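Local structure of glycosyl hydrolase, family 31/fibronectin type III domain protein (Clostridium perfringens, 4LKS) at residues Asp80-Gln85 with Ala159-Phe164; Ser87-Val92 with Asn154-Ala159. The protein binds galactose through a family 32 carbohydrate-binding module with a calcium-containing beta-sandwich fold, probably directing its parent family 31 glycoside hydrolase to galactose-bearing glycans. One frame throughout, in Å; residues are numbered along the deposited sequence.

The two contacts follow strand 158-166 from the sheet of a beta-sandwich out to its sugar-binding loops, sharing Ala159. Contact 1 lies about 6 Å from the centre of the chain and is regular antiparallel pairing with strand 73-82, ending in a bulge that serves the calcium ion. Contact 2, about 11 Å from that centre, is also buried, but there a beta turn meets the loop leading into the strand and the strand's first residue through few bonds and close backbone packing. The hydroxyl of Tyr81 joins them, probably hydrogen-bonded to Ser158 O and Val92 N. Both reach galactose: contact 1 offers the guanidinium of Arg84, contact 2 the amide of Asn89 and the ring of Tyr156.

Contact 1: Asp80-Gln85 with Ala159-Phe164; sequences DYLPRQ and AAELVF. With CA (calcium ion), chain C; GAL (beta-D-galactopyranose), chain D.
Leu82 meets both Ala160 and Glu161, two residues facing one, which makes a classic beta bulge at the end of an antiparallel ladder. Leu82 O takes a firm bond from Ala160 N (2.9 Å) and a weak one from Glu161 N, while Leu82 N donates to Glu161 O. Further along, Asp80 and Val163 form a hydrogen-bonded pair with both donors on carbonyl lone pairs.

The side chains of Leu82 and Glu161 lie side by side on the sheet face they share with Asp80 and Val163. Leu82, whose CG stands opposite its own N (chi1 -180°), lays CD2 along the extended Glu161 chain, 3.6 Å from Glu161 OE1; that carboxylate oxygen is itself hydrogen-bonded to Tyr128. On the other face Tyr81 crosses Leu162, whose CD2 reaches the ring edge in plane, 4.0 Å from Tyr81 CD1. Farther out on the same ring, Tyr81 CE1 touches Ala159 CB at 3.7 Å.

Past the ladder the Arg84 chain runs fully extended (chi1 -175°, chi2 177°) and carries its guanidinium to galactose edge-on. Arg84 NH2 and NH1 straddle GAL O3, at 3.0 Å and 3.1 Å, and NH1 also donates to GAL O4.

The bulge leaves Ala160 O on the calcium ion at 2.4 Å, in a site shared with Asn42, Asp45, Asp47 and Thr50. One short backbone distortion thus couples sheet pairing to metal binding, while the loop that follows strand 73-82 supplies, through Arg84, a two-pronged donor suited to vicinal sugar hydroxyls.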
ATOM      1  N   ASP A  80      -0.682   3.240  -6.836  1.00  7.13           N
ATOM      2  CA  ASP A  80      -0.698   4.468  -6.037  1.00  8.68           C
ATOM      3  C   ASP A  80      -0.944   4.123  -4.584  1.00  9.29           C
ATOM      4  O   ASP A  80      -1.810   3.297  -4.263  1.00  9.44           O
ATOM      5  CB  ASP A  80      -1.808   5.440  -6.462  1.00  8.18           C
ATOM      6  CG  ASP A  80      -1.654   5.967  -7.871  1.00 11.69           C
ATOM      7  OD1 ASP A  80      -0.561   5.890  -8.469  1.00  9.68           O
ATOM      8  OD2 ASP A  80      -2.677   6.477  -8.386  1.00 14.40           O
ATOM      9  N   TYR A  81      -0.203   4.772  -3.700  1.00  7.81           N
ATOM     10  CA  TYR A  81      -0.432   4.652  -2.270  1.00  7.14           C
ATOM     11  C   TYR A  81      -1.159   5.908  -1.785  1.00  7.39           C
ATOM     12  O   TYR A  81      -0.670   7.017  -1.978  1.00  9.27           O
ATOM     13  CB  TYR A  81       0.908   4.486  -1.542  1.00  8.19           C
ATOM     14  CG  TYR A  81       0.821   4.622  -0.035  1.00  7.79           C
ATOM     15  CD1 TYR A  81       0.396   3.558   0.760  1.00  8.70           C
ATOM     16  CD2 TYR A  81       1.143   5.822   0.592  1.00  9.18           C
ATOM     17  CE1 TYR A  81       0.317   3.680   2.145  1.00  8.72           C
ATOM     18  CE2 TYR A  81       1.069   5.955   1.983  1.00  9.52           C
ATOM     19  CZ  TYR A  81       0.651   4.881   2.745  1.00  7.24           C
ATOM     20  OH  TYR A  81       0.575   5.018   4.108  1.00  8.88           O
ATOM     21  N   LEU A  82      -2.327   5.739  -1.169  1.00  7.72           N
ATOM     22  CA  LEU A  82      -3.063   6.865  -0.591  1.00 10.36           C
ATOM     23  C   LEU A  82      -2.936   6.809   0.919  1.00  7.82           C
ATOM     24  O   LEU A  82      -3.411   5.865   1.552  1.00  9.80           O
ATOM     25  CB  LEU A  82      -4.541   6.838  -0.999  1.00  8.88           C
ATOM     26  CG  LEU A  82      -5.388   7.989  -0.435  1.00  9.61           C
ATOM     27  CD1 LEU A  82      -4.958   9.315  -1.044  1.00 12.79           C
ATOM     28  CD2 LEU A  82      -6.881   7.739  -0.672  1.00 11.51           C
ATOM     29  N   PRO A  83      -2.250   7.795   1.505  1.00  9.80           N
ATOM     30  CA  PRO A  83      -2.145   7.775   2.966  1.00 10.98           C
ATOM     31  C   PRO A  83      -3.459   8.140   3.634  1.00 11.43           C
ATOM     32  O   PRO A  83      -4.353   8.742   3.022  1.00 12.26           O
ATOM     33  CB  PRO A  83      -1.084   8.845   3.271  1.00 13.30           C
ATOM     34  CG  PRO A  83      -1.060   9.723   2.071  1.00 16.91           C
ATOM     35  CD  PRO A  83      -1.482   8.889   0.892  1.00 12.26           C
ATOM     36  N   ARG A  84      -3.556   7.733   4.890  1.00 11.41           N
ATOM     37  CA  ARG A  84      -4.630   8.113   5.790  1.00 12.91           C
ATOM     38  C   ARG A  84      -4.905   9.610   5.699  1.00 13.24           C
ATOM     39  O   ARG A  84      -3.972  10.427   5.722  1.00 13.74           O
ATOM     40  CB  ARG A  84      -4.204   7.733   7.204  1.00 13.38           C
ATOM     41  CG  ARG A  84      -5.239   7.944   8.268  1.00 14.70           C
ATOM     42  CD  ARG A  84      -4.678   7.448   9.580  1.00 17.10           C
ATOM     43  NE  ARG A  84      -5.700   7.382  10.611  1.00 16.13           N
ATOM     44  CZ  ARG A  84      -5.522   6.798  11.786  1.00 18.22           C
ATOM     45  NH1 ARG A  84      -4.352   6.242  12.083  1.00 17.05           N
ATOM     46  NH2 ARG A  84      -6.515   6.772  12.662  1.00 18.98           N
ATOM     47  N   GLN A  85      -6.180   9.970   5.581  1.00 13.08           N
ATOM     48  CA  GLN A  85      -6.553  11.360   5.303  1.00 13.23           C
ATOM     49  C   GLN A  85      -6.717  12.233   6.541  1.00 24.97           C
ATOM     50  O   GLN A  85      -6.537  13.448   6.466  1.00 31.23           O
ATOM     51  CB  GLN A  85      -7.836  11.410   4.465  1.00 15.82           C
ATOM     52  CG  GLN A  85      -7.673  10.824   3.075  1.00 15.28           C
ATOM     53  CD  GLN A  85      -6.736  11.636   2.207  1.00 17.46           C
ATOM     54  OE1 GLN A  85      -7.053  12.761   1.820  1.00 22.14           O
ATOM     55  NE2 GLN A  85      -5.570  11.072   1.896  1.00 16.18           N
ATOM     56  N   ALA A 159      -2.902   2.502   5.447  1.00  9.40           N
ATOM     57  CA  ALA A 159      -3.110   2.811   4.041  1.00  8.02           C
ATOM     58  C   ALA A 159      -4.588   3.006   3.854  1.00  8.97           C
ATOM     59  O   ALA A 159      -5.371   2.150   4.268  1.00  9.49           O
ATOM     60  CB  ALA A 159      -2.631   1.669   3.170  1.00 10.73           C
ATOM     61  N   ALA A 160      -4.974   4.116   3.226  1.00 10.41           N
ATOM     62  CA  ALA A 160      -6.377   4.333   2.877  1.00  8.84           C
ATOM     63  C   ALA A 160      -6.738   3.616   1.576  1.00  8.05           C
ATOM     64  O   ALA A 160      -7.822   3.047   1.459  1.00  9.97           O
ATOM     65  CB  ALA A 160      -6.677   5.810   2.770  1.00 11.00           C
ATOM     66  N   GLU A 161      -5.841   3.672   0.588  1.00  8.89           N
ATOM     67  CA  GLU A 161      -6.031   2.938  -0.659  1.00  8.52           C
ATOM     68  C   GLU A 161      -4.714   2.527  -1.266  1.00  8.91           C
ATOM     69  O   GLU A 161      -3.696   3.222  -1.140  1.00  9.86           O
ATOM     70  CB  GLU A 161      -6.743   3.793  -1.709  1.00  9.72           C
ATOM     71  CG  GLU A 161      -8.200   4.111  -1.452  1.00 12.29           C
ATOM     72  CD  GLU A 161      -8.855   4.656  -2.710  1.00 15.37           C
ATOM     73  OE1 GLU A 161      -9.097   5.884  -2.787  1.00 15.20           O
ATOM     74  OE2 GLU A 161      -9.092   3.855  -3.645  1.00 17.63           O
ATOM     75  N   LEU A 162      -4.773   1.396  -1.955  1.00  8.90           N
ATOM     76  CA  LEU A 162      -3.771   1.011  -2.943  1.00  7.79           C
ATOM     77  C   LEU A 162      -4.518   0.902  -4.269  1.00 10.92           C
ATOM     78  O   LEU A 162      -5.504   0.151  -4.385  1.00 12.37           O
ATOM     79  CB  LEU A 162      -3.135  -0.326  -2.577  1.00  9.42           C
ATOM     80  CG  LEU A 162      -2.390  -0.359  -1.246  1.00  8.91           C
ATOM     81  CD1 LEU A 162      -2.029  -1.797  -0.895  1.00 14.87           C
ATOM     82  CD2 LEU A 162      -1.119   0.492  -1.291  1.00 11.25           C
ATOM     83  N   VAL A 163      -4.070   1.659  -5.261  1.00  9.37           N
ATOM     84  CA  VAL A 163      -4.694   1.692  -6.582  1.00  9.05           C
ATOM     85  C   VAL A 163      -3.758   0.976  -7.551  1.00  7.74           C
ATOM     86  O   VAL A 163      -2.558   1.228  -7.537  1.00  9.64           O
ATOM     87  CB  VAL A 163      -4.927   3.150  -7.052  1.00 10.05           C
ATOM     88  CG1 VAL A 163      -5.616   3.175  -8.421  1.00  9.38           C
ATOM     89  CG2 VAL A 163      -5.733   3.947  -5.998  1.00 12.32           C
ATOM     90  N   PHE A 164      -4.293   0.092  -8.383  1.00  7.85           N
ATOM     91  CA  PHE A 164      -3.484  -0.723  -9.271  1.00  9.54           C
ATOM     92  C   PHE A 164      -3.682  -0.329 -10.720  1.00  9.03           C
ATOM     93  O   PHE A 164      -4.804  -0.007 -11.136  1.00 10.03           O
ATOM     94  CB  PHE A 164      -3.866  -2.203  -9.100  1.00  9.30           C
ATOM     95  CG  PHE A 164      -3.352  -2.825  -7.835  1.00  8.56           C
ATOM     96  CD1 PHE A 164      -3.838  -2.429  -6.596  1.00  9.72           C
ATOM     97  CD2 PHE A 164      -2.387  -3.814  -7.883  1.00 11.63           C
ATOM     98  CE1 PHE A 164      -3.347  -3.002  -5.425  1.00  8.50           C
ATOM     99  CE2 PHE A 164      -1.896  -4.395  -6.712  1.00 11.07           C
ATOM    100  CZ  PHE A 164      -2.380  -3.986  -5.490  1.00 11.84           C
TER
HETATM  101 CA    CA C 201     -10.018   2.493   2.067  0.63  9.62          CA
HETATM  102  C1  GAL D 202      -4.491   6.690  17.469  1.00 39.53           C
HETATM  103  C2  GAL D 202      -5.148   6.370  16.112  1.00 29.99           C
HETATM  104  C3  GAL D 202      -5.011   4.890  15.788  1.00 25.64           C
HETATM  105  C4  GAL D 202      -3.524   4.500  15.812  1.00 21.98           C
HETATM  106  C5  GAL D 202      -2.951   4.842  17.172  1.00 23.07           C
HETATM  107  C6  GAL D 202      -1.444   4.603  17.282  1.00 27.58           C
HETATM  108  O1  GAL D 202      -4.505   8.070  17.719  1.00 43.90           O
HETATM  109  O2  GAL D 202      -6.545   6.684  16.091  1.00 29.57           O
HETATM  110  O3  GAL D 202      -5.518   4.617  14.484  1.00 20.30           O
HETATM  111  O4  GAL D 202      -2.814   5.240  14.820  1.00 19.41           O
HETATM  112  O5  GAL D 202      -3.133   6.248  17.468  1.00 26.40           O
HETATM  113  O6  GAL D 202      -0.969   4.877  18.595  1.00 31.63           O

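Contact 2: Ser87-Val92 with Asn154-Ala159; sequences SRNGHV and NKYASA. With GAL (beta-D-galactopyranose), chain D.
Gly90, in the type II beta turn from Arg88 to His91, comes within 3.8 Å of Ala157, CA to CA, and its O accepts a hydrogen bond from Ser158 N at 2.8 Å. Gly90 is the third residue of the turn, with a positive phi, and its bare CA lies against the Tyr156-Ser158 backbone. Gly90 CA makes a CH...O contact with Tyr156 O at 3.4 Å.

Ser158 adds the second bond. Its OG sits between the backbone N and the carbonyl carbon (chi1 59°), and from there donates to Asn89 O over 2.7 Å, tilted 18° from the carbonyl plane. Arg84 NH1 donates to that same oxygen, so one turn carbonyl is gripped by two side chains. Beyond the turn, Val92 CG2 packs on Ala157 CB.

Asn89 and Tyr156 meet obliquely, amide and ring planes 67° apart, with Asn89 CB 3.9 Å from Tyr156 CE1. The ring's edge runs along the turn backbone, near Gly90 N, while Tyr156 CZ lies 3.6 Å from GAL C6. Asn89 ND2 points to the sugar, donating to GAL O4 at 3.0 Å and, weakly, to GAL O5. The other end of the amide is held too: OD1 accepts from Asp151 N and, weakly, from Arg88 NE. Ser87 OG accepts from Asn89 N in an ST turn just ahead of Gly90, and Tyr156 OH is bonded to Thr152 N.

The pocket, which His53 and Tyr56 help to line, therefore combines a polar grip on GAL O4 with an apolar rest for C6. Because O4 is axial in galactose, bonds to it from Asn89 and Arg84 are consistent with galacto-specific recognition.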
ATOM      1  N   SER A  87      -5.176  11.654   9.644  1.00 22.05           N
ATOM      2  CA  SER A  87      -4.099  11.477  10.609  1.00 20.22           C
ATOM      3  C   SER A  87      -2.844  10.996   9.899  1.00 21.80           C
ATOM      4  O   SER A  87      -2.931  10.301   8.892  1.00 20.67           O
ATOM      5  CB  SER A  87      -4.507  10.452  11.671  1.00 21.41           C
ATOM      6  OG  SER A  87      -3.391  10.042  12.443  1.00 23.61           O
ATOM      7  N   ARG A  88      -1.680  11.364  10.428  1.00 19.92           N
ATOM      8  CA  ARG A  88      -0.410  10.918   9.872  1.00 19.97           C
ATOM      9  C   ARG A  88      -0.026   9.543  10.392  1.00 16.72           C
ATOM     10  O   ARG A  88       0.972   8.959   9.952  1.00 19.58           O
ATOM     11  CB  ARG A  88       0.691  11.913  10.216  1.00 23.64           C
ATOM     12  CG  ARG A  88       0.806  12.244  11.709  1.00 32.20           C
ATOM     13  CD  ARG A  88       1.911  11.457  12.414  1.00 29.81           C
ATOM     14  NE  ARG A  88       1.937  11.734  13.853  1.00 34.99           N
ATOM     15  CZ  ARG A  88       2.902  12.408  14.477  1.00 42.97           C
ATOM     16  NH1 ARG A  88       3.944  12.871  13.800  1.00 43.33           N
ATOM     17  NH2 ARG A  88       2.831  12.609  15.786  1.00 43.95           N
ATOM     18  N   ASN A  89      -0.811   9.025  11.330  1.00 15.86           N
ATOM     19  CA  ASN A  89      -0.451   7.772  11.970  1.00 16.94           C
ATOM     20  C   ASN A  89      -0.423   6.599  10.998  1.00 13.69           C
ATOM     21  O   ASN A  89      -1.463   6.151  10.492  1.00 13.62           O
ATOM     22  CB  ASN A  89      -1.347   7.481  13.173  1.00 13.62           C
ATOM     23  CG  ASN A  89      -0.880   8.184  14.429  1.00 26.28           C
ATOM     24  OD1 ASN A  89       0.066   8.968  14.398  1.00 22.47           O
ATOM     25  ND2 ASN A  89      -1.556   7.918  15.542  1.00 22.70           N
ATOM     26  N   GLY A  90       0.795   6.124  10.741  1.00 12.83           N
ATOM     27  CA  GLY A  90       1.012   4.997   9.859  1.00 11.31           C
ATOM     28  C   GLY A  90       1.408   5.374   8.446  1.00 12.15           C
ATOM     29  O   GLY A  90       1.551   4.483   7.624  1.00 11.59           O
ATOM     30  N   HIS A  91       1.584   6.666   8.159  1.00 11.91           N
ATOM     31  CA  HIS A  91       2.046   7.096   6.831  1.00 11.03           C
ATOM     32  C   HIS A  91       3.326   6.365   6.441  1.00 11.65           C
ATOM     33  O   HIS A  91       4.325   6.418   7.164  1.00 13.11           O
ATOM     34  CB  HIS A  91       2.300   8.602   6.796  1.00 10.40           C
ATOM     35  CG  HIS A  91       1.063   9.428   6.630  1.00 12.22           C
ATOM     36  ND1 HIS A  91       1.105  10.736   6.204  1.00 17.33           N
ATOM     37  CD2 HIS A  91      -0.246   9.127   6.803  1.00 11.35           C
ATOM     38  CE1 HIS A  91      -0.126  11.212   6.124  1.00 17.07           C
ATOM     39  NE2 HIS A  91      -0.963  10.256   6.484  1.00 15.55           N
ATOM     40  N   VAL A  92       3.305   5.678   5.306  1.00  9.99           N
ATOM     41  CA  VAL A  92       4.452   4.872   4.887  1.00  8.89           C
ATOM     42  C   VAL A  92       5.475   5.741   4.157  1.00 12.48           C
ATOM     43  O   VAL A  92       5.133   6.462   3.212  1.00 10.77           O
ATOM     44  CB  VAL A  92       4.003   3.715   3.980  1.00  8.75           C
ATOM     45  CG1 VAL A  92       5.211   2.979   3.427  1.00 10.69           C
ATOM     46  CG2 VAL A  92       3.080   2.760   4.764  1.00  9.59           C
ATOM     47  N   ASN A 154       8.007   4.622  12.865  1.00 16.82           N
ATOM     48  CA  ASN A 154       8.569   3.315  12.552  1.00 15.61           C
ATOM     49  C   ASN A 154       8.051   2.151  13.399  1.00 17.61           C
ATOM     50  O   ASN A 154       8.811   1.252  13.761  1.00 19.36           O
ATOM     51  CB  ASN A 154      10.106   3.369  12.594  1.00 15.30           C
ATOM     52  CG  ASN A 154      10.669   4.326  11.586  1.00 23.33           C
ATOM     53  OD1 ASN A 154      10.173   4.422  10.465  1.00 18.26           O
ATOM     54  ND2 ASN A 154      11.712   5.049  11.971  1.00 25.17           N
ATOM     55  N   LYS A 155       6.757   2.160  13.704  1.00 13.46           N
ATOM     56  CA  LYS A 155       6.165   1.073  14.473  1.00 13.15           C
ATOM     57  C   LYS A 155       4.941   0.457  13.810  1.00 14.61           C
ATOM     58  O   LYS A 155       4.736  -0.747  13.888  1.00 16.05           O
ATOM     59  CB  LYS A 155       5.807   1.540  15.890  1.00 20.47           C
ATOM     60  CG  LYS A 155       5.716   0.391  16.893  1.00 48.15           C
ATOM     61  CD  LYS A 155       4.277   0.058  17.252  1.00 48.77           C
ATOM     62  CE  LYS A 155       3.951   0.505  18.663  1.00 37.70           C
ATOM     63  NZ  LYS A 155       4.196   1.962  18.877  1.00 38.56           N
ATOM     64  N   TYR A 156       4.118   1.291  13.178  1.00 14.83           N
ATOM     65  CA  TYR A 156       2.880   0.812  12.562  1.00 13.43           C
ATOM     66  C   TYR A 156       2.660   1.486  11.213  1.00 11.00           C
ATOM     67  O   TYR A 156       3.171   2.581  10.958  1.00 11.38           O
ATOM     68  CB  TYR A 156       1.674   1.035  13.493  1.00 13.27           C
ATOM     69  CG  TYR A 156       1.689   2.369  14.212  1.00 16.74           C
ATOM     70  CD1 TYR A 156       1.256   3.540  13.587  1.00 14.79           C
ATOM     71  CD2 TYR A 156       2.135   2.461  15.527  1.00 16.43           C
ATOM     72  CE1 TYR A 156       1.280   4.758  14.255  1.00 14.59           C
ATOM     73  CE2 TYR A 156       2.157   3.671  16.191  1.00 17.23           C
ATOM     74  CZ  TYR A 156       1.727   4.809  15.560  1.00 19.34           C
ATOM     75  OH  TYR A 156       1.764   6.000  16.248  1.00 21.93           O
ATOM     76  N   ALA A 157       1.892   0.819  10.352  1.00 10.95           N
ATOM     77  CA  ALA A 157       1.614   1.327   9.012  1.00  9.44           C
ATOM     78  C   ALA A 157       0.113   1.440   8.811  1.00  8.89           C
ATOM     79  O   ALA A 157      -0.667   0.697   9.408  1.00 11.53           O
ATOM     80  CB  ALA A 157       2.179   0.394   7.979  1.00  9.36           C
ATOM     81  N   SER A 158      -0.287   2.358   7.940  1.00 10.21           N
ATOM     82  CA  SER A 158      -1.680   2.436   7.526  1.00  8.65           C
ATOM     83  C   SER A 158      -1.740   2.736   6.038  1.00 12.17           C
ATOM     84  O   SER A 158      -0.751   3.147   5.439  1.00 11.43           O
ATOM     85  CB  SER A 158      -2.447   3.492   8.323  1.00 12.22           C
ATOM     86  OG  SER A 158      -1.876   4.781   8.175  1.00 11.38           O
ATOM     87  N   ALA A 159      -2.902   2.502   5.447  1.00  9.40           N
ATOM     88  CA  ALA A 159      -3.110   2.811   4.041  1.00  8.02           C
ATOM     89  C   ALA A 159      -4.588   3.006   3.854  1.00  8.97           C
ATOM     90  O   ALA A 159      -5.371   2.150   4.268  1.00  9.49           O
ATOM     91  CB  ALA A 159      -2.631   1.669   3.170  1.00 10.73           C
TER
HETATM   92  C1  GAL D 202      -4.491   6.690  17.469  1.00 39.53           C
HETATM   93  C2  GAL D 202      -5.148   6.370  16.112  1.00 29.99           C
HETATM   94  C3  GAL D 202      -5.011   4.890  15.788  1.00 25.64           C
HETATM   95  C4  GAL D 202      -3.524   4.500  15.812  1.00 21.98           C
HETATM   96  C5  GAL D 202      -2.951   4.842  17.172  1.00 23.07           C
HETATM   97  C6  GAL D 202      -1.444   4.603  17.282  1.00 27.58           C
HETATM   98  O1  GAL D 202      -4.505   8.070  17.719  1.00 43.90           O
HETATM   99  O2  GAL D 202      -6.545   6.684  16.091  1.00 29.57           O
HETATM  100  O3  GAL D 202      -5.518   4.617  14.484  1.00 20.30           O
HETATM  101  O4  GAL D 202      -2.814   5.240  14.820  1.00 19.41           O
HETATM  102  O5  GAL D 202      -3.133   6.248  17.468  1.00 26.40           O
HETATM  103  O6  GAL D 202      -0.969   4.877  18.595  1.00 31.63           O